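Local coordinates for protein putative cytochrome P450 YjiB (Bacillus subtilis subsp. subtilis, PDB 4RM4) that probably acts as a heme-dependent cytochrome P450 monooxygenase, using molecular oxygen to oxidise organic substrates, at residues A[134-139]-A[247-252]; A[115-120]-A[363-368]; A[377-382]-A[389-394]. One frame throughout, in Å; residues are numbered along the deposited sequence.

In the fold
All three contacts lie beyond the heme edge that carries the vinyl carbon CBB, in the helical core of the P450 fold and the small sheet beside it. Contact 1, where helix 226-257 meets 134-139, is the middle one: its centre is about 10 Å from that of contact 2 and 11 Å from that of contact 3. It meets contact 2 through M252 on L363, L139 on I115 and L119, and F135 on I120. The ring of F392 ties it to contact 3, with CE2 3.5 Å from S249 O. Contacts 2 and 3 do not touch. Contact 1 alone reaches the cofactor, through L247; the side chain of T116 is about 13 Å from the heme. That of I381 is about 12 Å from it.

Contact 1: residues A[134-139]-A[247-252]; sequences DFSYPL and LISNAM. With HEM (protoporphyrin IX containing Fe), chain B.
The hydroxyl oxygens S136 OG and S249 OG lie 2.8 Å apart in a hydrogen bond, and S136 OG also has a weak bond to the carbonyl of L131. S249 OG is bonded in addition to the carbonyl of T245, one turn back on its own helix, so these two buried hydroxyls form a short polar chain ending on backbone oxygens. In S136, OG sits between the backbone N and the carbonyl carbon (chi1 66°), the torsion that points it at S249. Serine suits this place because it is small: the CA atoms of S136 and I248 are 6.0 Å apart, and S136 CB rests on I248 CG2 at 3.6 Å. Helix 226-257 is the long central helix of the P450 fold, and helix 138-147 is its E helix; with the D helix (102-123) and L helix (352-369) they build the four-helix core of the family. The branched I248 packs its two arms against F135, S136 and L139. CG2 lies 4.4 Å from F135 CE2, approaching that ring obliquely, while CD1 at the end of the longer arm comes within 4.4 Å of L139 CD2. A362 of the L helix packs against I248 and L139 as well. One residue earlier, L247 turns to the heme: its CD2 methyl packs tightly, at 3.3 Å, against the vinyl carbon CBB. The heme iron has a water as a rather distant ligand at 2.4 Å; C349 is probably the axial thiolate ligand, as in other P450s.

Contact 2: residues A[115-120]-A[363-368]; sequences ITDELI and LTSLIS
T116 and S365 meet carbon to carbon, with T116 CG2 only 3.4 Å from S365 CB, tighter than an ordinary van der Waals contact. The threonine torsion decides which branch faces across: with chi1 at -63°, CG2 is anti to the backbone N and reaches S365, while OG1 lies beside the N and bonds back to the carbonyl of I112. S365 has the same kind of rotamer (chi1 -61°) and likewise gives OG to its own helix, at I361 O. A turn further along, I120 runs out fully extended, chi2 179°, so that its terminal CD1 settles against the backbone of the other helix, 3.6 Å from S365 O. The same methyl is 4.5 Å from L366 CD1. Small serine suits this crossing, where segments 115-120 of the D helix and 363-368 of the L helix run at 35°, axes 10.0 Å apart. F135 packs against T116, I120 and L366, closing the apolar side. On the other side, D117 OD1 and S365 OG stand 4.1 Å apart and are bridged by the amide NE2 of Q113. The direct contact is van der Waals packing of the T116 and I120 methyls on S365, and so depends on close fit.

Contact 3: residues A[377-382]-A[389-394]; sequences SITPIE and LKSFRV
S377 and R393 are brought together by two torsions: S377 OG stands between its backbone N and carbonyl carbon (chi1 65°), and the arginine chain folds at chi3 (-49°) to lay its guanidinium beside that hydroxyl. NE donates to S377 OG at 3.1 Å, the oxygen lying 23° out of the guanidinium plane; NH1 adds a weak second bond, and NH2 forms a salt bridge with E128. A leucine in place of R393 would probably leave the E128 carboxylate without its charged mate and S377 OG without its guanidinium donors. Water 2 links S377 OG to S391 OG along the same face. Beneath, the strands pair through R393 N to S377 O at 2.9 Å and T379 N to S391 O at 3.1 Å. On the face turned to helix 226-257, the apolar I378 CG2 lies 3.8 Å from F392 CD1 and equally near L389 CD1, while I378 packs on Y253 and F392 on L256. The pairing then slips: T379 O accepts K390 N at 2.8 Å and, weakly, S391 N. Two residues facing one make a classic beta bulge in this C-terminal hairpin, which joins strand 128-130, across 389-395, in the small three-stranded antiparallel sheet of the P450 fold.

Contact 1: residues A[134-139]-A[247-252]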
loop_
_atom_site.group_PDB
_atom_site.type_symbol
_atom_site.label_atom_id
_atom_site.label_comp_id
_atom_site.label_asym_id
_atom_site.label_seq_id
_atom_site.Cartn_x
_atom_site.Cartn_y
_atom_site.Cartn_z
ATOM N N ASP A 134 16.786 5.265 -5.109
ATOM C CA ASP A 134 17.816 4.250 -4.968
ATOM C C ASP A 134 17.384 2.997 -4.221
ATOM O O ASP A 134 18.053 1.968 -4.302
ATOM C CB ASP A 134 19.028 4.826 -4.230
ATOM C CG ASP A 134 19.705 5.941 -4.995
ATOM O OD1 ASP A 134 19.562 5.995 -6.230
ATOM O OD2 ASP A 134 20.395 6.763 -4.357
ATOM N N PHE A 135 16.305 3.083 -3.453
ATOM C CA PHE A 135 16.001 2.011 -2.512
ATOM C C PHE A 135 14.516 1.666 -2.452
ATOM O O PHE A 135 14.119 0.605 -2.909
ATOM C CB PHE A 135 16.556 2.337 -1.120
ATOM C CG PHE A 135 16.481 1.193 -0.136
ATOM C CD1 PHE A 135 17.116 -0.017 -0.394
ATOM C CD2 PHE A 135 15.795 1.338 1.057
ATOM C CE1 PHE A 135 17.059 -1.063 0.509
ATOM C CE2 PHE A 135 15.727 0.300 1.972
ATOM C CZ PHE A 135 16.363 -0.903 1.708
ATOM N N SER A 136 13.694 2.554 -1.902
ATOM C CA SER A 136 12.293 2.191 -1.660
ATOM C C SER A 136 11.446 2.059 -2.926
ATOM O O SER A 136 10.504 1.275 -2.937
ATOM C CB SER A 136 11.640 3.155 -0.660
ATOM O OG SER A 136 11.540 4.450 -1.205
ATOM N N TYR A 137 11.766 2.815 -3.982
ATOM C CA TYR A 137 11.048 2.693 -5.263
ATOM C C TYR A 137 11.295 1.353 -5.990
ATOM O O TYR A 137 10.343 0.637 -6.354
ATOM C CB TYR A 137 11.320 3.908 -6.180
ATOM C CG TYR A 137 11.176 3.655 -7.672
ATOM C CD1 TYR A 137 9.961 3.295 -8.226
ATOM C CD2 TYR A 137 12.265 3.809 -8.526
ATOM C CE1 TYR A 137 9.825 3.079 -9.602
ATOM C CE2 TYR A 137 12.144 3.597 -9.897
ATOM C CZ TYR A 137 10.925 3.230 -10.427
ATOM O OH TYR A 137 10.811 3.022 -11.788
ATOM N N PRO A 138 12.562 0.990 -6.198
ATOM C CA PRO A 138 12.797 -0.266 -6.923
ATOM C C PRO A 138 12.477 -1.547 -6.139
ATOM O O PRO A 138 12.099 -2.562 -6.752
ATOM C CB PRO A 138 14.295 -0.210 -7.224
ATOM C CG PRO A 138 14.861 0.682 -6.143
ATOM C CD PRO A 138 13.815 1.733 -5.950
ATOM N N LEU A 139 12.622 -1.511 -4.820
ATOM C CA LEU A 139 12.555 -2.738 -4.025
ATOM C C LEU A 139 11.259 -3.546 -4.208
ATOM O O LEU A 139 11.327 -4.741 -4.504
ATOM C CB LEU A 139 12.849 -2.456 -2.545
ATOM C CG LEU A 139 12.800 -3.590 -1.528
ATOM C CD1 LEU A 139 13.339 -4.880 -2.099
ATOM C CD2 LEU A 139 13.595 -3.190 -0.287
ATOM N N LEU A 247 5.394 3.137 2.245
ATOM C CA LEU A 247 5.535 2.687 3.635
ATOM C C LEU A 247 6.997 2.778 4.049
ATOM O O LEU A 247 7.325 3.317 5.109
ATOM C CB LEU A 247 5.024 1.243 3.827
ATOM C CG LEU A 247 5.340 0.603 5.195
ATOM C CD1 LEU A 247 4.863 1.478 6.352
ATOM C CD2 LEU A 247 4.738 -0.816 5.290
ATOM N N ILE A 248 7.883 2.263 3.201
ATOM C CA ILE A 248 9.306 2.269 3.534
ATOM C C ILE A 248 9.861 3.692 3.675
ATOM O O ILE A 248 10.567 3.991 4.654
ATOM C CB ILE A 248 10.119 1.489 2.510
ATOM C CG1 ILE A 248 9.834 -0.009 2.657
ATOM C CG2 ILE A 248 11.596 1.774 2.698
ATOM C CD1 ILE A 248 10.254 -0.836 1.417
ATOM N N SER A 249 9.540 4.558 2.711
ATOM C CA SER A 249 9.938 5.972 2.788
ATOM C C SER A 249 9.367 6.665 4.031
ATOM O O SER A 249 10.082 7.356 4.766
ATOM C CB SER A 249 9.491 6.739 1.534
ATOM O OG SER A 249 9.963 6.136 0.343
ATOM N N ASN A 250 8.070 6.486 4.269
ATOM C CA ASN A 250 7.408 7.154 5.377
ATOM C C ASN A 250 7.935 6.667 6.730
ATOM O O ASN A 250 8.060 7.456 7.670
ATOM C CB ASN A 250 5.884 6.938 5.332
ATOM C CG ASN A 250 5.212 7.615 4.152
ATOM O OD1 ASN A 250 5.805 8.425 3.443
ATOM N ND2 ASN A 250 3.943 7.281 3.945
ATOM N N ALA A 251 8.238 5.368 6.829
ATOM C CA ALA A 251 8.806 4.808 8.065
ATOM C C ALA A 251 10.195 5.374 8.351
ATOM O O ALA A 251 10.507 5.764 9.477
ATOM C CB ALA A 251 8.872 3.286 7.979
ATOM N N MET A 252 11.038 5.426 7.331
ATOM C CA MET A 252 12.354 6.019 7.532
ATOM C C MET A 252 12.265 7.488 7.917
ATOM O O MET A 252 13.064 7.971 8.734
ATOM C CB MET A 252 13.234 5.876 6.300
ATOM C CG MET A 252 13.855 4.512 6.121
ATOM S SD MET A 252 14.638 3.921 7.633
ATOM C CE MET A 252 15.480 5.389 8.244
HETATM C CHA HEM B . -6.288 -4.230 0.009
HETATM C CHB HEM B . -3.271 -1.051 2.058
HETATM C CHC HEM B . 0.546 -3.497 0.266
HETATM C CHD HEM B . -2.472 -6.378 -2.199
HETATM C C1A HEM B . -5.809 -3.175 0.758
HETATM C C2A HEM B . -6.593 -2.281 1.587
HETATM C C3A HEM B . -5.761 -1.403 2.154
HETATM C C4A HEM B . -4.421 -1.716 1.719
HETATM C CMA HEM B . -6.149 -0.245 3.116
HETATM C CAA HEM B . -8.127 -2.332 1.797
HETATM C CBA HEM B . -8.851 -1.692 0.627
HETATM C CGA HEM B . -10.314 -1.466 0.936
HETATM O O1A HEM B . -10.988 -0.865 0.061
HETATM O O2A HEM B . -10.791 -1.870 2.027
HETATM C C1B HEM B . -1.996 -1.473 1.771
HETATM C C2B HEM B . -0.786 -0.912 2.342
HETATM C C3B HEM B . 0.260 -1.576 1.830
HETATM C C4B HEM B . -0.240 -2.598 0.941
HETATM C CMB HEM B . -0.760 0.259 3.348
HETATM C CAB HEM B . 1.770 -1.408 2.113
HETATM C CBB HEM B . 2.190 -0.797 3.222
HETATM C C1C HEM B . 0.061 -4.505 -0.526
HETATM C C2C HEM B . 0.850 -5.517 -1.201
HETATM C C3C HEM B . 0.002 -6.305 -1.876
HETATM C C4C HEM B . -1.333 -5.823 -1.650
HETATM C CMC HEM B . 2.387 -5.611 -1.100
HETATM C CAC HEM B . 0.279 -7.531 -2.779
HETATM C CBC HEM B . 1.488 -7.870 -3.239
HETATM C C1D HEM B . -3.767 -6.055 -1.860
HETATM C C2D HEM B . -4.923 -6.682 -2.434
HETATM C C3D HEM B . -6.126 -6.020 -1.750
HETATM C C4D HEM B . -5.562 -5.056 -0.824
HETATM C CMD HEM B . -4.929 -7.791 -3.503
HETATM C CAD HEM B . -7.620 -6.337 -1.996
HETATM C CBD HEM B . -8.042 -7.409 -0.988
HETATM C CGD HEM B . -9.523 -7.681 -1.112
HETATM O O1D HEM B . -9.976 -8.736 -0.589
HETATM O O2D HEM B . -10.220 -6.851 -1.751
HETATM N NA HEM B . -4.486 -2.788 0.861
HETATM N NB HEM B . -1.613 -2.493 0.915
HETATM N NC HEM B . -1.272 -4.715 -0.823
HETATM N ND HEM B . -4.175 -5.124 -0.923
HETATM FE FE HEM B . -2.899 -3.872 0.133
HETATM O O HOH W 1 -3.034 -2.099 -1.536
#

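Contact 2: residues A[115-120]-A[363-368]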
loop_
_atom_site.group_PDB
_atom_site.type_symbol
_atom_site.label_atom_id
_atom_site.label_comp_id
_atom_site.label_asym_id
_atom_site.label_seq_id
_atom_site.Cartn_x
_atom_site.Cartn_y
_atom_site.Cartn_z
ATOM N N ILE A 115 17.688 -9.319 -2.389
ATOM C CA ILE A 115 17.348 -8.159 -3.199
ATOM C C ILE A 115 17.678 -6.858 -2.460
ATOM O O ILE A 115 18.230 -5.912 -3.027
ATOM C CB ILE A 115 15.849 -8.154 -3.537
ATOM C CG1 ILE A 115 15.512 -9.293 -4.498
ATOM C CG2 ILE A 115 15.455 -6.833 -4.134
ATOM C CD1 ILE A 115 14.022 -9.598 -4.568
ATOM N N THR A 116 17.300 -6.810 -1.194
ATOM C CA THR A 116 17.556 -5.641 -0.369
ATOM C C THR A 116 19.055 -5.372 -0.297
ATOM O O THR A 116 19.506 -4.248 -0.521
ATOM C CB THR A 116 16.996 -5.834 1.059
ATOM O OG1 THR A 116 15.568 -5.989 0.989
ATOM C CG2 THR A 116 17.325 -4.637 1.922
ATOM N N ASP A 117 19.829 -6.405 0.003
ATOM C CA ASP A 117 21.274 -6.225 0.131
ATOM C C ASP A 117 21.897 -5.743 -1.175
ATOM O O ASP A 117 22.825 -4.939 -1.162
ATOM C CB ASP A 117 21.954 -7.505 0.623
ATOM C CG ASP A 117 21.530 -7.884 2.026
ATOM O OD1 ASP A 117 20.991 -7.010 2.743
ATOM O OD2 ASP A 117 21.739 -9.051 2.419
ATOM N N GLU A 118 21.372 -6.220 -2.300
ATOM C CA GLU A 118 21.901 -5.830 -3.609
ATOM C C GLU A 118 21.627 -4.368 -3.936
ATOM O O GLU A 118 22.475 -3.684 -4.512
ATOM C CB GLU A 118 21.350 -6.741 -4.710
ATOM C CG GLU A 118 21.776 -8.186 -4.555
ATOM C CD GLU A 118 21.511 -9.012 -5.797
ATOM O OE1 GLU A 118 21.029 -8.446 -6.802
ATOM O OE2 GLU A 118 21.791 -10.231 -5.767
ATOM N N LEU A 119 20.441 -3.885 -3.565
ATOM C CA LEU A 119 20.106 -2.481 -3.752
ATOM C C LEU A 119 21.053 -1.605 -2.951
ATOM O O LEU A 119 21.609 -0.637 -3.465
ATOM C CB LEU A 119 18.663 -2.208 -3.318
ATOM C CG LEU A 119 17.599 -2.669 -4.313
ATOM C CD1 LEU A 119 16.213 -2.635 -3.669
ATOM C CD2 LEU A 119 17.650 -1.812 -5.561
ATOM N N ILE A 120 21.223 -1.957 -1.684
ATOM C CA ILE A 120 22.062 -1.185 -0.779
ATOM C C ILE A 120 23.512 -1.095 -1.277
ATOM O O ILE A 120 24.129 -0.024 -1.227
ATOM C CB ILE A 120 22.001 -1.747 0.655
ATOM C CG1 ILE A 120 20.582 -1.574 1.215
ATOM C CG2 ILE A 120 23.027 -1.053 1.536
ATOM C CD1 ILE A 120 20.377 -2.105 2.623
ATOM N N LEU A 363 13.917 -1.915 6.225
ATOM C CA LEU A 363 14.329 -0.957 7.257
ATOM C C LEU A 363 15.491 -1.484 8.082
ATOM O O LEU A 363 16.473 -0.772 8.319
ATOM C CB LEU A 363 13.163 -0.601 8.174
ATOM C CG LEU A 363 12.008 0.055 7.419
ATOM C CD1 LEU A 363 10.774 0.138 8.289
ATOM C CD2 LEU A 363 12.424 1.435 6.895
ATOM N N THR A 364 15.391 -2.730 8.535
ATOM C CA THR A 364 16.469 -3.261 9.357
ATOM C C THR A 364 17.774 -3.239 8.562
ATOM O O THR A 364 18.826 -2.864 9.092
ATOM C CB THR A 364 16.146 -4.665 9.914
ATOM O OG1 THR A 364 17.202 -5.100 10.781
ATOM C CG2 THR A 364 16.004 -5.643 8.793
ATOM N N SER A 365 17.696 -3.584 7.279
ATOM C CA SER A 365 18.889 -3.659 6.435
ATOM C C SER A 365 19.495 -2.291 6.174
ATOM O O SER A 365 20.720 -2.125 6.205
ATOM C CB SER A 365 18.569 -4.341 5.109
ATOM O OG SER A 365 18.110 -5.665 5.312
ATOM N N LEU A 366 18.644 -1.306 5.905
ATOM C CA LEU A 366 19.133 0.052 5.704
ATOM C C LEU A 366 19.840 0.561 6.961
ATOM O O LEU A 366 20.961 1.074 6.893
ATOM C CB LEU A 366 17.971 0.973 5.337
ATOM C CG LEU A 366 18.284 2.317 4.687
ATOM C CD1 LEU A 366 19.049 2.113 3.381
ATOM C CD2 LEU A 366 16.991 3.086 4.448
ATOM N N ILE A 367 19.185 0.425 8.112
ATOM C CA ILE A 367 19.716 0.994 9.342
ATOM C C ILE A 367 21.012 0.304 9.774
ATOM O O ILE A 367 21.886 0.932 10.378
ATOM C CB ILE A 367 18.662 0.998 10.485
ATOM C CG1 ILE A 367 17.428 1.803 10.067
ATOM C CG2 ILE A 367 19.245 1.594 11.752
ATOM C CD1 ILE A 367 16.328 1.864 11.125
ATOM N N SER A 368 21.134 -0.981 9.457
ATOM C CA SER A 368 22.353 -1.737 9.745
ATOM C C SER A 368 23.528 -1.268 8.883
ATOM O O SER A 368 24.678 -1.229 9.336
ATOM C CB SER A 368 22.104 -3.236 9.520
ATOM O OG SER A 368 23.227 -4.018 9.888
#

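Contact 3: residues A[377-382]-A[389-394]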
loop_
_atom_site.group_PDB
_atom_site.type_symbol
_atom_site.label_atom_id
_atom_site.label_comp_id
_atom_site.label_asym_id
_atom_site.label_seq_id
_atom_site.Cartn_x
_atom_site.Cartn_y
_atom_site.Cartn_z
ATOM N N SER A 377 16.387 16.744 2.296
ATOM C CA SER A 377 15.193 17.329 1.696
ATOM C C SER A 377 14.188 16.271 1.264
ATOM O O SER A 377 14.557 15.135 0.949
ATOM C CB SER A 377 15.567 18.206 0.498
ATOM O OG SER A 377 16.138 17.421 -0.533
ATOM N N ILE A 378 12.914 16.652 1.272
ATOM C CA ILE A 378 11.875 15.807 0.704
ATOM C C ILE A 378 11.062 16.541 -0.357
ATOM O O ILE A 378 10.980 17.772 -0.368
ATOM C CB ILE A 378 10.914 15.258 1.775
ATOM C CG1 ILE A 378 10.296 16.399 2.582
ATOM C CG2 ILE A 378 11.624 14.268 2.670
ATOM C CD1 ILE A 378 9.176 15.942 3.504
ATOM N N THR A 379 10.489 15.759 -1.262
ATOM C CA THR A 379 9.525 16.239 -2.227
ATOM C C THR A 379 8.335 15.312 -2.106
ATOM O O THR A 379 8.457 14.111 -2.334
ATOM C CB THR A 379 10.071 16.172 -3.658
ATOM O OG1 THR A 379 11.318 16.875 -3.718
ATOM C CG2 THR A 379 9.080 16.805 -4.632
ATOM N N PRO A 380 7.191 15.860 -1.695
ATOM C CA PRO A 380 6.013 15.031 -1.438
ATOM C C PRO A 380 5.291 14.675 -2.726
ATOM O O PRO A 380 5.315 15.438 -3.692
ATOM C CB PRO A 380 5.118 15.942 -0.582
ATOM C CG PRO A 380 5.995 17.104 -0.157
ATOM C CD PRO A 380 6.995 17.252 -1.254
ATOM N N ILE A 381 4.638 13.524 -2.739
ATOM C CA ILE A 381 3.707 13.233 -3.812
ATOM C C ILE A 381 2.486 14.131 -3.661
ATOM O O ILE A 381 1.933 14.256 -2.563
ATOM C CB ILE A 381 3.250 11.772 -3.775
ATOM C CG1 ILE A 381 4.460 10.843 -3.850
ATOM C CG2 ILE A 381 2.263 11.499 -4.904
ATOM C CD1 ILE A 381 4.144 9.382 -3.518
ATOM N N GLU A 382 2.067 14.759 -4.757
ATOM C CA GLU A 382 0.874 15.607 -4.737
ATOM C C GLU A 382 -0.312 14.869 -5.343
ATOM O O GLU A 382 -0.646 15.062 -6.514
ATOM C CB GLU A 382 1.118 16.932 -5.470
ATOM C CG GLU A 382 2.095 17.877 -4.770
ATOM C CD GLU A 382 3.554 17.566 -5.073
ATOM O OE1 GLU A 382 3.823 16.736 -5.972
ATOM O OE2 GLU A 382 4.437 18.156 -4.410
ATOM N N LEU A 389 6.462 9.999 -0.628
ATOM C CA LEU A 389 7.518 10.878 -1.106
ATOM C C LEU A 389 7.972 10.516 -2.526
ATOM O O LEU A 389 8.154 9.345 -2.850
ATOM C CB LEU A 389 8.721 10.805 -0.148
ATOM C CG LEU A 389 8.470 11.273 1.289
ATOM C CD1 LEU A 389 9.689 11.043 2.139
ATOM C CD2 LEU A 389 8.080 12.742 1.270
ATOM N N LYS A 390 8.129 11.540 -3.359
ATOM C CA LYS A 390 8.714 11.400 -4.688
ATOM C C LYS A 390 10.239 11.282 -4.571
ATOM O O LYS A 390 10.898 10.584 -5.351
ATOM C CB LYS A 390 8.357 12.625 -5.533
ATOM C CG LYS A 390 8.873 12.564 -6.968
ATOM C CD LYS A 390 8.859 13.941 -7.635
ATOM C CE LYS A 390 9.453 13.881 -9.041
ATOM N NZ LYS A 390 10.733 13.116 -9.060
ATOM N N SER A 391 10.790 11.971 -3.581
ATOM C CA SER A 391 12.223 11.932 -3.329
ATOM C C SER A 391 12.468 12.177 -1.855
ATOM O O SER A 391 11.717 12.909 -1.214
ATOM C CB SER A 391 12.967 12.973 -4.173
ATOM O OG SER A 391 12.624 14.276 -3.762
ATOM N N PHE A 392 13.525 11.556 -1.344
ATOM C CA PHE A 392 13.874 11.588 0.072
ATOM C C PHE A 392 15.406 11.553 0.152
ATOM O O PHE A 392 16.039 10.486 0.191
ATOM C CB PHE A 392 13.214 10.391 0.780
ATOM C CG PHE A 392 13.406 10.353 2.273
ATOM C CD1 PHE A 392 14.103 11.350 2.939
ATOM C CD2 PHE A 392 12.879 9.301 3.010
ATOM C CE1 PHE A 392 14.285 11.296 4.311
ATOM C CE2 PHE A 392 13.047 9.237 4.391
ATOM C CZ PHE A 392 13.756 10.237 5.040
ATOM N N ARG A 393 16.008 12.738 0.166
ATOM C CA ARG A 393 17.457 12.828 0.107
ATOM C C ARG A 393 18.041 12.868 1.503
ATOM O O ARG A 393 17.647 13.697 2.318
ATOM C CB ARG A 393 17.898 14.038 -0.716
ATOM C CG ARG A 393 17.594 13.881 -2.208
ATOM C CD ARG A 393 18.366 14.878 -3.054
ATOM N NE ARG A 393 18.234 16.232 -2.533
ATOM C CZ ARG A 393 19.253 17.063 -2.344
ATOM N NH1 ARG A 393 19.033 18.277 -1.862
ATOM N NH2 ARG A 393 20.487 16.684 -2.643
ATOM N N VAL A 394 18.952 11.941 1.769
ATOM C CA VAL A 394 19.585 11.831 3.079
ATOM C C VAL A 394 21.102 11.917 2.954
ATOM O O VAL A 394 21.668 11.671 1.886
ATOM C CB VAL A 394 19.193 10.518 3.826
ATOM C CG1 VAL A 394 17.686 10.387 3.919
ATOM C CG2 VAL A 394 19.815 9.286 3.155
HETATM O O HOH W 2 13.977 16.298 -2.171
#